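Local structure of pyridoxamine 5-phosphate-dependent dehydrase (Escherichia coli, 3B8X) at residues Asp108-Ile111 and Asn112-Asn115; Asn115-Ile118 and Glu119-Lys122; Gly261-Gln264 and Leu265-Leu268; Lys287-Pro290 and Tyr291-Val294; Asn360-Tyr363 and Leu364-Gly368. The protein removes the C3'-hydroxyl group from GDP-4-keto-6-deoxy-D-mannose in a combined transamination-deoxygenation reaction on the route to L-colitose. The protein carries 1 engineered substitution. All blocks are in the same frame, centred on the assembly; numbering follows the deposited sequence.

Overall arrangement
All five contacts are local and follow one another along the chain; none nests in or crosses another. After strand 103-107, contact 1 closes a turn, and contact 2, sharing Asn115 with it, starts helix 118-124. Their centres lie about 8 Å apart. Contact 3 is two turns of the long helix 255-286, on the opposite side of the chain's centre from contact 1. Contact 4 closes the loop from that helix into strand 292-293, about 35 Å from contact 3 between centres. Contact 5 is the end of helix 359-367; its centre is about 10 Å from that of contact 1, whose Asp108 carboxylate accepts hydrogen bonds from Asn360 N and Ala361 N, joining the loop to this helix.

Contact 1: residues Asp108-Ile111 and Asn112-Asn115; sequences DIDI and NTLN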
loop_
_atom_site.group_PDB
_atom_site.type_symbol
_atom_site.label_atom_id
_atom_site.label_comp_id
_atom_site.label_asym_id
_atom_site.label_seq_id
_atom_site.Cartn_x
_atom_site.Cartn_y
_atom_site.Cartn_z
ATOM N N ASP B 108 -24.078 15.239 6.619
ATOM C CA ASP B 108 -24.996 14.128 6.909
ATOM C C ASP B 108 -25.442 13.420 5.643
ATOM O O ASP B 108 -25.439 13.937 4.517
ATOM C CB ASP B 108 -26.295 14.653 7.555
ATOM C CG ASP B 108 -26.892 13.704 8.611
ATOM O OD1 ASP B 108 -26.352 12.605 8.872
ATOM O OD2 ASP B 108 -27.926 14.060 9.218
ATOM N N ILE B 109 -25.915 12.207 5.872
ATOM C CA ILE B 109 -26.391 11.373 4.801
ATOM C C ILE B 109 -27.898 11.441 4.821
ATOM O O ILE B 109 -28.526 11.957 5.774
ATOM C CB ILE B 109 -26.014 9.910 5.075
ATOM C CG1 ILE B 109 -26.465 9.519 6.482
ATOM C CG2 ILE B 109 -24.512 9.725 4.940
ATOM C CD1 ILE B 109 -27.166 8.123 6.585
ATOM N N ASP B 110 -28.455 10.950 3.726
ATOM C CA ASP B 110 -29.883 10.831 3.558
ATOM C C ASP B 110 -30.157 9.434 4.127
ATOM O O ASP B 110 -29.498 8.496 3.725
ATOM C CB ASP B 110 -30.205 10.906 2.075
ATOM C CG ASP B 110 -31.668 10.700 1.810
ATOM O OD1 ASP B 110 -32.162 9.658 2.233
ATOM O OD2 ASP B 110 -32.338 11.546 1.192
ATOM N N ILE B 111 -31.046 9.328 5.121
ATOM C CA ILE B 111 -31.320 8.055 5.801
ATOM C C ILE B 111 -31.996 7.053 4.873
ATOM O O ILE B 111 -32.022 5.850 5.158
ATOM C CB ILE B 111 -32.205 8.272 7.074
ATOM C CG1 ILE B 111 -32.029 7.147 8.074
ATOM C CG2 ILE B 111 -33.634 8.525 6.651
ATOM C CD1 ILE B 111 -30.666 7.154 8.727
ATOM N N ASN B 112 -32.546 7.545 3.768
ATOM C CA ASN B 112 -33.181 6.639 2.827
ATOM C C ASN B 112 -32.191 6.072 1.828
ATOM O O ASN B 112 -32.108 4.846 1.652
ATOM C CB ASN B 112 -34.318 7.345 2.128
ATOM C CG ASN B 112 -35.516 7.442 3.021
ATOM O OD1 ASN B 112 -36.098 6.415 3.361
ATOM N ND2 ASN B 112 -35.812 8.635 3.504
ATOM N N THR B 113 -31.478 6.958 1.130
ATOM C CA THR B 113 -30.490 6.494 0.157
ATOM C C THR B 113 -29.168 5.997 0.743
ATOM O O THR B 113 -28.442 5.251 0.069
ATOM C CB THR B 113 -30.099 7.564 -0.807
ATOM O OG1 THR B 113 -29.403 8.585 -0.098
ATOM C CG2 THR B 113 -31.321 8.111 -1.478
ATOM N N LEU B 114 -28.877 6.446 1.970
ATOM C CA LEU B 114 -27.635 6.172 2.713
ATOM C C LEU B 114 -26.506 6.984 2.173
ATOM O O LEU B 114 -25.413 6.936 2.724
ATOM C CB LEU B 114 -27.225 4.688 2.710
ATOM C CG LEU B 114 -28.283 3.682 3.202
ATOM C CD1 LEU B 114 -27.613 2.323 3.338
ATOM C CD2 LEU B 114 -28.942 4.159 4.511
ATOM N N ASN B 115 -26.786 7.762 1.128
ATOM C CA ASN B 115 -25.766 8.653 0.526
ATOM C C ASN B 115 -25.863 10.079 1.092
ATOM O O ASN B 115 -26.765 10.361 1.915
ATOM C CB ASN B 115 -25.844 8.618 -1.003
ATOM C CG ASN B 115 -25.373 7.291 -1.575
ATOM O OD1 ASN B 115 -24.544 6.602 -0.991
ATOM N ND2 ASN B 115 -25.923 6.916 -2.702
#
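The carboxylate of Asp110 is held by the backbone of the residues that follow it. Its CB lies 3.3 Å from Thr113 OG1, and the two side chains cross at about a right angle. With CG anti to the backbone N (chi1 176°), the carboxylate swings forward over the turn. CG is still beside Thr113, 3.6 Å from OG1, while OD1 collects two backbone donors. Asn112 N meets OD1 at 2.6 Å, nearly along the C-O axis; this bond to the N-H two residues on makes an Asx turn. Thr113 N meets the same oxygen at 3.0 Å from above the carboxylate plane, 51° out of it, and this is the straighter of the two bonds.

The backbone of Asp110 joins in at both ends. Its O accepts from Leu114 N at 2.8 Å, closing the chain on itself four residues on. Its N points at Asn115 O with an N-H...O angle of 170°; the modelled separation is unusually short, so its exact value is doubtful. A second small motif follows the first: Thr113 OG1 accepts from Asn115 N at 3.0 Å, an ST turn. Leu114 brings CD2 to 3.6 Å from Ile111 O and also packs on Leu364 and Ile309. Asn115 is tied outward, its OD1 accepting from Leu137 N and its ND2 donating to Asn140 O.

Two N-H groups on a single oxygen should stabilise negative charge there, so Asp110 is probably ionised, and its carboxylate fixes the course of the turn chiefly through main-chain hydrogens.

Contact 2: residues Asn115-Ile118 and Glu119-Lys122; sequences NIDI and ESLK
Two torsions bring Asp117 and Ser120 together: Asp117 holds CG anti to its own N (chi1 -173°), carrying the carboxylate forward, and Ser120 sets OG anti to its carbonyl carbon (chi1 -59°), turned back toward the acid. Both donors of Ser120 then converge on OD2. The backbone N lies 2.8 Å from OD2 and approaches from above the carboxylate plane, whereas OG donates at 2.7 Å on the anti side, from the opposite face. The other oxygen is used as well: a water bridges Asp117 OD1 and Glu119 N, 3.0 Å from each. Backbone bonds take over from there, Leu121 N reaching Asp117 O and Lys122 N reaching Ile118 O at 2.8 Å with a nearly straight N-H...O angle of 160°. On the outer side, Lys122 NZ forms a salt bridge with Glu119 OE1 at 3.5 Å. On the buried side, Ile116 CD1 meets Leu121 CD1 at 4.1 Å, the side chains crossing roughly at right angles, and both touch Ile84 of strand 82-86. This is an N-cap by Asp117 on helix 118-124, the helix of a beta-alpha-beta crossover between parallel strands 103-107 and 129-135 of the large sheet in this aminotransferase fold.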
loop_
_atom_site.group_PDB
_atom_site.type_symbol
_atom_site.label_atom_id
_atom_site.label_comp_id
_atom_site.label_asym_id
_atom_site.label_seq_id
_atom_site.Cartn_x
_atom_site.Cartn_y
_atom_site.Cartn_z
ATOM N N ASN B 115 -26.786 7.762 1.128
ATOM C CA ASN B 115 -25.766 8.653 0.526
ATOM C C ASN B 115 -25.863 10.079 1.092
ATOM O O ASN B 115 -26.765 10.361 1.915
ATOM C CB ASN B 115 -25.844 8.618 -1.003
ATOM C CG ASN B 115 -25.373 7.291 -1.575
ATOM O OD1 ASN B 115 -24.544 6.602 -0.991
ATOM N ND2 ASN B 115 -25.923 6.916 -2.702
ATOM N N ILE B 116 -24.872 10.914 0.763
ATOM C CA ILE B 116 -24.788 12.283 1.277
ATOM C C ILE B 116 -26.135 13.011 1.051
ATOM O O ILE B 116 -26.760 12.854 0.019
ATOM C CB ILE B 116 -23.672 13.058 0.566
ATOM C CG1 ILE B 116 -23.347 14.385 1.297
ATOM C CG2 ILE B 116 -24.083 13.284 -0.839
ATOM C CD1 ILE B 116 -21.975 14.965 1.011
ATOM N N ASP B 117 -26.586 13.725 2.063
ATOM C CA ASP B 117 -27.842 14.405 1.953
ATOM C C ASP B 117 -27.734 15.521 0.957
ATOM O O ASP B 117 -26.950 16.443 1.121
ATOM C CB ASP B 117 -28.249 14.961 3.292
ATOM C CG ASP B 117 -29.623 15.515 3.237
ATOM O OD1 ASP B 117 -30.521 14.762 2.844
ATOM O OD2 ASP B 117 -29.795 16.714 3.459
ATOM N N ILE B 118 -28.516 15.446 -0.098
ATOM C CA ILE B 118 -28.424 16.476 -1.105
ATOM C C ILE B 118 -28.679 17.881 -0.595
ATOM O O ILE B 118 -27.870 18.800 -0.790
ATOM C CB ILE B 118 -29.334 16.148 -2.237
ATOM C CG1 ILE B 118 -28.802 14.868 -2.868
ATOM C CG2 ILE B 118 -29.445 17.357 -3.187
ATOM C CD1 ILE B 118 -27.515 15.083 -3.659
ATOM N N GLU B 119 -29.816 18.058 0.056
ATOM C CA GLU B 119 -30.086 19.369 0.587
ATOM C C GLU B 119 -28.933 19.819 1.463
ATOM O O GLU B 119 -28.480 20.953 1.349
ATOM C CB GLU B 119 -31.392 19.400 1.355
ATOM C CG GLU B 119 -32.562 19.538 0.417
ATOM C CD GLU B 119 -32.351 20.601 -0.655
ATOM O OE1 GLU B 119 -32.263 21.790 -0.276
ATOM O OE2 GLU B 119 -32.298 20.254 -1.864
ATOM N N SER B 120 -28.451 18.952 2.348
ATOM C CA SER B 120 -27.353 19.384 3.215
ATOM C C SER B 120 -26.105 19.687 2.406
ATOM O O SER B 120 -25.242 20.491 2.802
ATOM C CB SER B 120 -27.005 18.329 4.251
ATOM O OG SER B 120 -28.118 18.022 5.084
ATOM N N LEU B 121 -26.004 19.021 1.268
ATOM C CA LEU B 121 -24.817 19.221 0.488
ATOM C C LEU B 121 -24.887 20.628 -0.088
ATOM O O LEU B 121 -23.907 21.383 -0.068
ATOM C CB LEU B 121 -24.687 18.125 -0.579
ATOM C CG LEU B 121 -23.577 18.369 -1.621
ATOM C CD1 LEU B 121 -22.186 18.574 -1.016
ATOM C CD2 LEU B 121 -23.558 17.344 -2.744
ATOM N N LYS B 122 -26.071 20.992 -0.564
ATOM C CA LYS B 122 -26.282 22.313 -1.163
ATOM C C LYS B 122 -25.913 23.443 -0.180
ATOM O O LYS B 122 -25.307 24.465 -0.555
ATOM C CB LYS B 122 -27.740 22.407 -1.616
ATOM C CG LYS B 122 -28.050 23.441 -2.694
ATOM C CD LYS B 122 -29.497 24.001 -2.557
ATOM C CE LYS B 122 -30.452 23.365 -3.596
ATOM N NZ LYS B 122 -31.912 23.538 -3.321
HETATM O O HOH W 1 -32.026 16.038 0.595
#

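Contact 3: residues Gly261-Gln264 and Leu265-Leu268; sequences GIEQ and LKKL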
loop_
_atom_site.group_PDB
_atom_site.type_symbol
_atom_site.label_atom_id
_atom_site.label_comp_id
_atom_site.label_asym_id
_atom_site.label_seq_id
_atom_site.Cartn_x
_atom_site.Cartn_y
_atom_site.Cartn_z
ATOM N N GLY B 261 -8.584 -10.859 -12.401
ATOM C CA GLY B 261 -9.544 -9.776 -12.658
ATOM C C GLY B 261 -10.168 -9.831 -14.052
ATOM O O GLY B 261 -11.318 -9.448 -14.248
ATOM N N ILE B 262 -9.374 -10.232 -15.033
ATOM C CA ILE B 262 -9.854 -10.259 -16.413
ATOM C C ILE B 262 -11.019 -11.232 -16.525
ATOM O O ILE B 262 -11.997 -10.966 -17.212
ATOM C CB ILE B 262 -8.730 -10.790 -17.300
ATOM C CG1 ILE B 262 -7.685 -9.681 -17.493
ATOM C CG2 ILE B 262 -9.310 -11.418 -18.567
ATOM C CD1 ILE B 262 -6.236 -10.189 -17.786
ATOM N N GLU B 263 -10.896 -12.335 -15.783
ATOM C CA GLU B 263 -11.879 -13.398 -15.829
ATOM C C GLU B 263 -13.103 -12.836 -15.164
ATOM O O GLU B 263 -14.191 -13.012 -15.670
ATOM C CB GLU B 263 -11.377 -14.643 -15.085
ATOM C CG GLU B 263 -10.237 -15.374 -15.789
ATOM C CD GLU B 263 -10.444 -15.570 -17.294
ATOM O OE1 GLU B 263 -11.598 -15.647 -17.784
ATOM O OE2 GLU B 263 -9.423 -15.678 -17.999
ATOM N N GLN B 264 -12.901 -12.147 -14.042
ATOM C CA GLN B 264 -13.990 -11.555 -13.246
ATOM C C GLN B 264 -14.813 -10.540 -14.045
ATOM O O GLN B 264 -16.033 -10.540 -13.970
ATOM C CB GLN B 264 -13.420 -10.928 -11.956
ATOM C CG GLN B 264 -12.906 -11.943 -10.919
ATOM C CD GLN B 264 -14.008 -12.693 -10.186
ATOM O OE1 GLN B 264 -14.538 -12.214 -9.183
ATOM N NE2 GLN B 264 -14.353 -13.891 -10.681
ATOM N N LEU B 265 -14.149 -9.675 -14.806
ATOM C CA LEU B 265 -14.824 -8.667 -15.609
ATOM C C LEU B 265 -15.794 -9.342 -16.589
ATOM O O LEU B 265 -16.851 -8.805 -16.893
ATOM C CB LEU B 265 -13.836 -7.759 -16.363
ATOM C CG LEU B 265 -12.995 -6.796 -15.489
ATOM C CD1 LEU B 265 -12.057 -5.902 -16.250
ATOM C CD2 LEU B 265 -13.865 -5.871 -14.665
ATOM N N LYS B 266 -15.452 -10.523 -17.084
ATOM C CA LYS B 266 -16.390 -11.133 -17.996
ATOM C C LYS B 266 -17.651 -11.582 -17.295
ATOM O O LYS B 266 -18.734 -11.588 -17.892
ATOM C CB LYS B 266 -15.759 -12.296 -18.717
ATOM C CG LYS B 266 -14.412 -11.942 -19.282
ATOM C CD LYS B 266 -13.733 -13.198 -19.743
ATOM C CE LYS B 266 -12.778 -12.923 -20.870
ATOM N NZ LYS B 266 -12.039 -14.135 -21.283
ATOM N N LYS B 267 -17.535 -11.946 -16.023
ATOM C CA LYS B 267 -18.712 -12.442 -15.325
ATOM C C LYS B 267 -19.553 -11.323 -14.721
ATOM O O LYS B 267 -20.719 -11.523 -14.379
ATOM C CB LYS B 267 -18.283 -13.386 -14.194
ATOM C CG LYS B 267 -17.914 -14.822 -14.645
ATOM C CD LYS B 267 -16.996 -15.493 -13.637
ATOM C CE LYS B 267 -16.590 -16.925 -14.008
ATOM N NZ LYS B 267 -15.162 -16.991 -13.925
ATOM N N LEU B 268 -18.937 -10.161 -14.540
ATOM C CA LEU B 268 -19.620 -9.049 -13.876
ATOM C C LEU B 268 -21.091 -8.775 -14.221
ATOM O O LEU B 268 -21.937 -8.557 -13.347
ATOM C CB LEU B 268 -18.773 -7.782 -13.977
ATOM C CG LEU B 268 -19.351 -6.546 -13.315
ATOM C CD1 LEU B 268 -19.230 -6.718 -11.835
ATOM C CD2 LEU B 268 -18.549 -5.367 -13.804
HETATM O O HOH W 2 -14.408 -15.555 -16.712
HETATM O O HOH W 3 -12.263 -16.553 -20.013
#
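Gly261 offers its O to Leu265 N at 2.9 Å, a regular helical bond, and Leu265 CG also rests 3.4 Å from Gly261 O. One residue on, Ile262 O receives a weak bond from Lys266 N, while Lys266 CG passes 3.3 Å from the same oxygen. Glu263 carries the charged contact. Its chain bends at chi2 (-45°) and comes to lie alongside the extended Lys266, both pointing the same way. The direct salt bridge is long, with Glu263 OE1 3.8 Å from Lys266 NZ. A water close to OE1 fills in the pair, accepting from Lys266 NZ at 2.7 Å. A second water donates to Glu263 O and to OE1 and accepts from Lys267 NZ at 3.2 Å, so solvent links this carboxylate to both lysines. Gln264 O accepts from Leu268 N at 3.0 Å and more weakly from Lys267 N. The polar ends of Gln264 and Lys267 find their partners beyond this helix, Gln264 NE2 in Glu17, its OE1 in Thr12 and Ala193 N, and Lys267 NZ in Glu17 and Asp14. These turns of helix 255-286 thus lie against helix 15-27 through Glu263 and Lys267, and against helix 34-47 through Ile262 and Leu265.

Contact 4: residues Lys287-Pro290 and Tyr291-Val294; sequences KDHP and YLDV
The turn that leads from helix 255-286 into the short strand 292-293, an outer strand of the four-stranded antiparallel sheet in this chain, folds about His289. A chi1 of -160° carries the ring away from its own N and turns ND1 toward the amides that follow. ND1 accepts from Tyr291 N at 3.1 Å along a nearly straight bond, N-H...N 168°, the donor sitting at the ring edge and slightly tilted from its plane. Leu292 N adds a weak bond to the same nitrogen at 3.2 Å. An accepting ND1 is consistent with a proton on NE2, which donates to Leu389 O.

The rest of the imidazole is enclosed by its neighbours. CE1 is aimed at the face of the Tyr291 ring and stands 3.3 Å above its centre. The pair is T-shaped, histidine edge to tyrosine face, with centroids 4.5 Å apart and planes at 89°. Over one histidine face lies Leu292 CD1, a CH-pi contact at 3.9 Å from the ring centroid; Pro290 CD covers part of the opposite face. Pro290 CG also runs beside the tyrosine, 3.8 Å from Tyr291 CD2. The imidazole is thereby fixed in rotation by its amide donors and by carbon packing on both faces.

Tyr291 OH is hydrogen-bonded to Lys390 O, bringing in the C-terminal end of the chain. Arg386 of helix 379-388 touches both His289 and Pro290. The strand itself pairs antiparallel with strand 305-310, where Leu292 lies on Phe308 and Ile310, while Val294 packs back on Phe282 and Phe286 of helix 255-286.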
loop_
_atom_site.group_PDB
_atom_site.type_symbol
_atom_site.label_atom_id
_atom_site.label_comp_id
_atom_site.label_asym_id
_atom_site.label_seq_id
_atom_site.Cartn_x
_atom_site.Cartn_y
_atom_site.Cartn_z
ATOM N N LYS B 287 -40.782 -4.857 1.933
ATOM C CA LYS B 287 -41.334 -3.536 1.643
ATOM C C LYS B 287 -42.223 -2.867 2.688
ATOM O O LYS B 287 -42.102 -1.656 2.938
ATOM C CB LYS B 287 -41.738 -3.314 0.179
ATOM C CG LYS B 287 -43.132 -3.775 -0.173
ATOM C CD LYS B 287 -43.083 -4.979 -1.117
ATOM C CE LYS B 287 -44.484 -5.482 -1.480
ATOM N NZ LYS B 287 -44.717 -6.964 -1.328
ATOM N N ASP B 288 -43.065 -3.658 3.351
ATOM C CA ASP B 288 -43.896 -3.078 4.391
ATOM C C ASP B 288 -43.469 -3.607 5.744
ATOM O O ASP B 288 -44.288 -3.922 6.600
ATOM C CB ASP B 288 -45.366 -3.388 4.142
ATOM C CG ASP B 288 -45.947 -2.548 3.032
ATOM O OD1 ASP B 288 -45.997 -1.303 3.199
ATOM O OD2 ASP B 288 -46.330 -3.150 1.998
ATOM N N HIS B 289 -42.177 -3.732 5.942
ATOM C CA HIS B 289 -41.766 -4.283 7.194
ATOM C C HIS B 289 -42.258 -3.373 8.298
ATOM O O HIS B 289 -42.229 -2.134 8.157
ATOM C CB HIS B 289 -40.261 -4.505 7.231
ATOM C CG HIS B 289 -39.837 -5.486 8.274
ATOM N ND1 HIS B 289 -39.777 -5.155 9.607
ATOM C CD2 HIS B 289 -39.530 -6.801 8.194
ATOM C CE1 HIS B 289 -39.395 -6.213 10.298
ATOM N NE2 HIS B 289 -39.247 -7.226 9.467
ATOM N N PRO B 290 -42.766 -3.988 9.367
ATOM C CA PRO B 290 -43.330 -3.239 10.488
ATOM C C PRO B 290 -42.300 -2.492 11.301
ATOM O O PRO B 290 -42.658 -1.575 12.012
ATOM C CB PRO B 290 -43.959 -4.325 11.378
ATOM C CG PRO B 290 -43.127 -5.540 11.087
ATOM C CD PRO B 290 -42.909 -5.442 9.582
ATOM N N TYR B 291 -41.040 -2.900 11.272
ATOM C CA TYR B 291 -40.075 -2.165 12.089
ATOM C C TYR B 291 -38.722 -1.888 11.455
ATOM O O TYR B 291 -37.799 -1.410 12.133
ATOM C CB TYR B 291 -39.917 -2.779 13.486
ATOM C CG TYR B 291 -39.458 -4.221 13.499
ATOM C CD1 TYR B 291 -38.108 -4.550 13.345
ATOM C CD2 TYR B 291 -40.372 -5.249 13.712
ATOM C CE1 TYR B 291 -37.671 -5.885 13.430
ATOM C CE2 TYR B 291 -39.954 -6.595 13.736
ATOM C CZ TYR B 291 -38.612 -6.892 13.637
ATOM O OH TYR B 291 -38.227 -8.207 13.662
ATOM N N LEU B 292 -38.596 -2.215 10.173
ATOM C CA LEU B 292 -37.324 -1.981 9.512
ATOM C C LEU B 292 -37.467 -1.265 8.187
ATOM O O LEU B 292 -38.306 -1.678 7.380
ATOM C CB LEU B 292 -36.598 -3.295 9.266
ATOM C CG LEU B 292 -36.300 -4.229 10.438
ATOM C CD1 LEU B 292 -35.800 -5.584 9.855
ATOM C CD2 LEU B 292 -35.239 -3.641 11.234
ATOM N N ASP B 293 -36.632 -0.229 7.980
ATOM C CA ASP B 293 -36.608 0.458 6.680
ATOM C C ASP B 293 -35.482 -0.096 5.834
ATOM O O ASP B 293 -34.447 -0.511 6.350
ATOM C CB ASP B 293 -36.374 1.967 6.860
ATOM C CG ASP B 293 -37.633 2.695 7.267
ATOM O OD1 ASP B 293 -38.644 2.481 6.561
ATOM O OD2 ASP B 293 -37.633 3.401 8.313
ATOM N N VAL B 294 -35.681 -0.122 4.522
ATOM C CA VAL B 294 -34.618 -0.594 3.636
ATOM C C VAL B 294 -34.000 0.572 2.832
ATOM O O VAL B 294 -34.387 1.741 2.981
ATOM C CB VAL B 294 -35.150 -1.682 2.690
ATOM C CG1 VAL B 294 -35.670 -2.908 3.513
ATOM C CG2 VAL B 294 -36.264 -1.134 1.809
#

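Contact 5: residues Asn360-Tyr363 and Leu364-Gly368; sequences NAEY and LDKNG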
loop_
_atom_site.group_PDB
_atom_site.type_symbol
_atom_site.label_atom_id
_atom_site.label_comp_id
_atom_site.label_asym_id
_atom_site.label_seq_id
_atom_site.Cartn_x
_atom_site.Cartn_y
_atom_site.Cartn_z
ATOM N N ASN B 360 -28.815 12.178 11.152
ATOM C CA ASN B 360 -29.197 10.984 10.433
ATOM C C ASN B 360 -28.113 9.947 10.556
ATOM O O ASN B 360 -28.412 8.783 10.737
ATOM C CB ASN B 360 -29.363 11.281 8.961
ATOM C CG ASN B 360 -30.635 11.994 8.659
ATOM O OD1 ASN B 360 -31.560 12.009 9.456
ATOM N ND2 ASN B 360 -30.706 12.581 7.491
ATOM N N ALA B 361 -26.864 10.370 10.393
ATOM C CA ALA B 361 -25.707 9.478 10.486
ATOM C C ALA B 361 -25.709 8.892 11.898
ATOM O O ALA B 361 -25.443 7.701 12.088
ATOM C CB ALA B 361 -24.395 10.261 10.199
ATOM N N GLU B 362 -26.075 9.706 12.886
ATOM C CA GLU B 362 -26.153 9.213 14.255
ATOM C C GLU B 362 -27.252 8.174 14.414
ATOM O O GLU B 362 -27.063 7.138 15.068
ATOM C CB GLU B 362 -26.441 10.344 15.228
ATOM C CG GLU B 362 -25.216 11.099 15.620
ATOM C CD GLU B 362 -25.507 12.484 16.179
ATOM O OE1 GLU B 362 -26.655 12.797 16.567
ATOM O OE2 GLU B 362 -24.552 13.278 16.242
ATOM N N TYR B 363 -28.417 8.458 13.847
ATOM C CA TYR B 363 -29.529 7.525 13.970
ATOM C C TYR B 363 -29.161 6.187 13.299
ATOM O O TYR B 363 -29.493 5.104 13.788
ATOM C CB TYR B 363 -30.809 8.110 13.360
ATOM C CG TYR B 363 -31.997 7.208 13.560
ATOM C CD1 TYR B 363 -32.768 7.314 14.704
ATOM C CD2 TYR B 363 -32.279 6.173 12.676
ATOM C CE1 TYR B 363 -33.842 6.476 14.932
ATOM C CE2 TYR B 363 -33.371 5.290 12.916
ATOM C CZ TYR B 363 -34.181 5.502 14.023
ATOM O OH TYR B 363 -35.235 4.662 14.338
ATOM N N LEU B 364 -28.480 6.277 12.164
ATOM C CA LEU B 364 -28.070 5.071 11.445
ATOM C C LEU B 364 -27.058 4.327 12.307
ATOM O O LEU B 364 -27.050 3.096 12.392
ATOM C CB LEU B 364 -27.418 5.471 10.121
ATOM C CG LEU B 364 -26.722 4.387 9.296
ATOM C CD1 LEU B 364 -26.881 4.754 7.830
ATOM C CD2 LEU B 364 -25.189 4.357 9.638
ATOM N N ASP B 365 -26.193 5.092 12.961
ATOM C CA ASP B 365 -25.153 4.486 13.767
ATOM C C ASP B 365 -25.723 3.597 14.860
ATOM O O ASP B 365 -25.142 2.572 15.174
ATOM C CB ASP B 365 -24.238 5.551 14.348
ATOM C CG ASP B 365 -22.954 4.962 14.863
ATOM O OD1 ASP B 365 -22.017 4.776 14.050
ATOM O OD2 ASP B 365 -22.887 4.666 16.073
ATOM N N LYS B 366 -26.873 3.958 15.424
ATOM C CA LYS B 366 -27.458 3.131 16.479
ATOM C C LYS B 366 -28.449 2.112 15.963
ATOM O O LYS B 366 -28.647 1.078 16.567
ATOM C CB LYS B 366 -28.208 3.986 17.515
ATOM C CG LYS B 366 -27.308 4.903 18.331
ATOM C CD LYS B 366 -27.140 6.278 17.672
ATOM C CE LYS B 366 -25.716 6.857 17.830
ATOM N NZ LYS B 366 -25.561 8.275 17.352
ATOM N N ASN B 367 -29.121 2.452 14.880
ATOM C CA ASN B 367 -30.204 1.613 14.394
ATOM C C ASN B 367 -29.999 0.836 13.111
ATOM O O ASN B 367 -30.928 0.150 12.662
ATOM C CB ASN B 367 -31.461 2.478 14.274
ATOM C CG ASN B 367 -31.872 3.064 15.615
ATOM O OD1 ASN B 367 -32.250 2.306 16.498
ATOM N ND2 ASN B 367 -31.660 4.370 15.826
ATOM N N GLY B 368 -28.792 0.932 12.552
ATOM C CA GLY B 368 -28.493 0.290 11.275
ATOM C C GLY B 368 -27.554 -0.897 11.245
ATOM O O GLY B 368 -26.675 -1.055 12.104
#
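Tyr363 and Asn367 face each other across the last turn of helix 359-367, which gives way to strand 368-372 at Gly368, the first residue to leave helical backbone angles. The regular backbone bonds come first. Leu364 N donates to Asn360 O and Asp365 N to Ala361 O, both at 2.9 Å. Near the end, Tyr363 O serves as the common acceptor: Asn367 N lies 2.9 Å from it, and Lys366 N adds a weaker bond.

Side-chain hydrogen bonding also turns on that carbonyl. Asn367, with CG anti to its carbonyl carbon (chi1 -61°), folds back toward the preceding turn so that ND2 donates to Tyr363 O at 3.1 Å. This second donor lies in the carbonyl plane on a lone pair, while the backbone N approaches tilted from that plane. Backbone and side chain of one asparagine therefore grip one oxygen at the end of the helix.

Among the charged groups, Lys366 is modelled alongside Glu362, though its exact course is doubtful; NZ lies 4.7 Å from Glu362 OE1, not in contact. Asp365 turns outward to Lys342 in a salt bridge and accepts from Asn339 N.

Packing joins the helix to strand 305-310: Tyr363 and Leu364 lie on Ile309, and the tyrosine hydroxyl is hydrogen-bonded to Ile310 O. The aromatic contact is again with Asn367, whose amide plane is inclined 35° to the ring. Its ND2 stands 3.1 Å above the plane of the Tyr363 ring, directly over the centre.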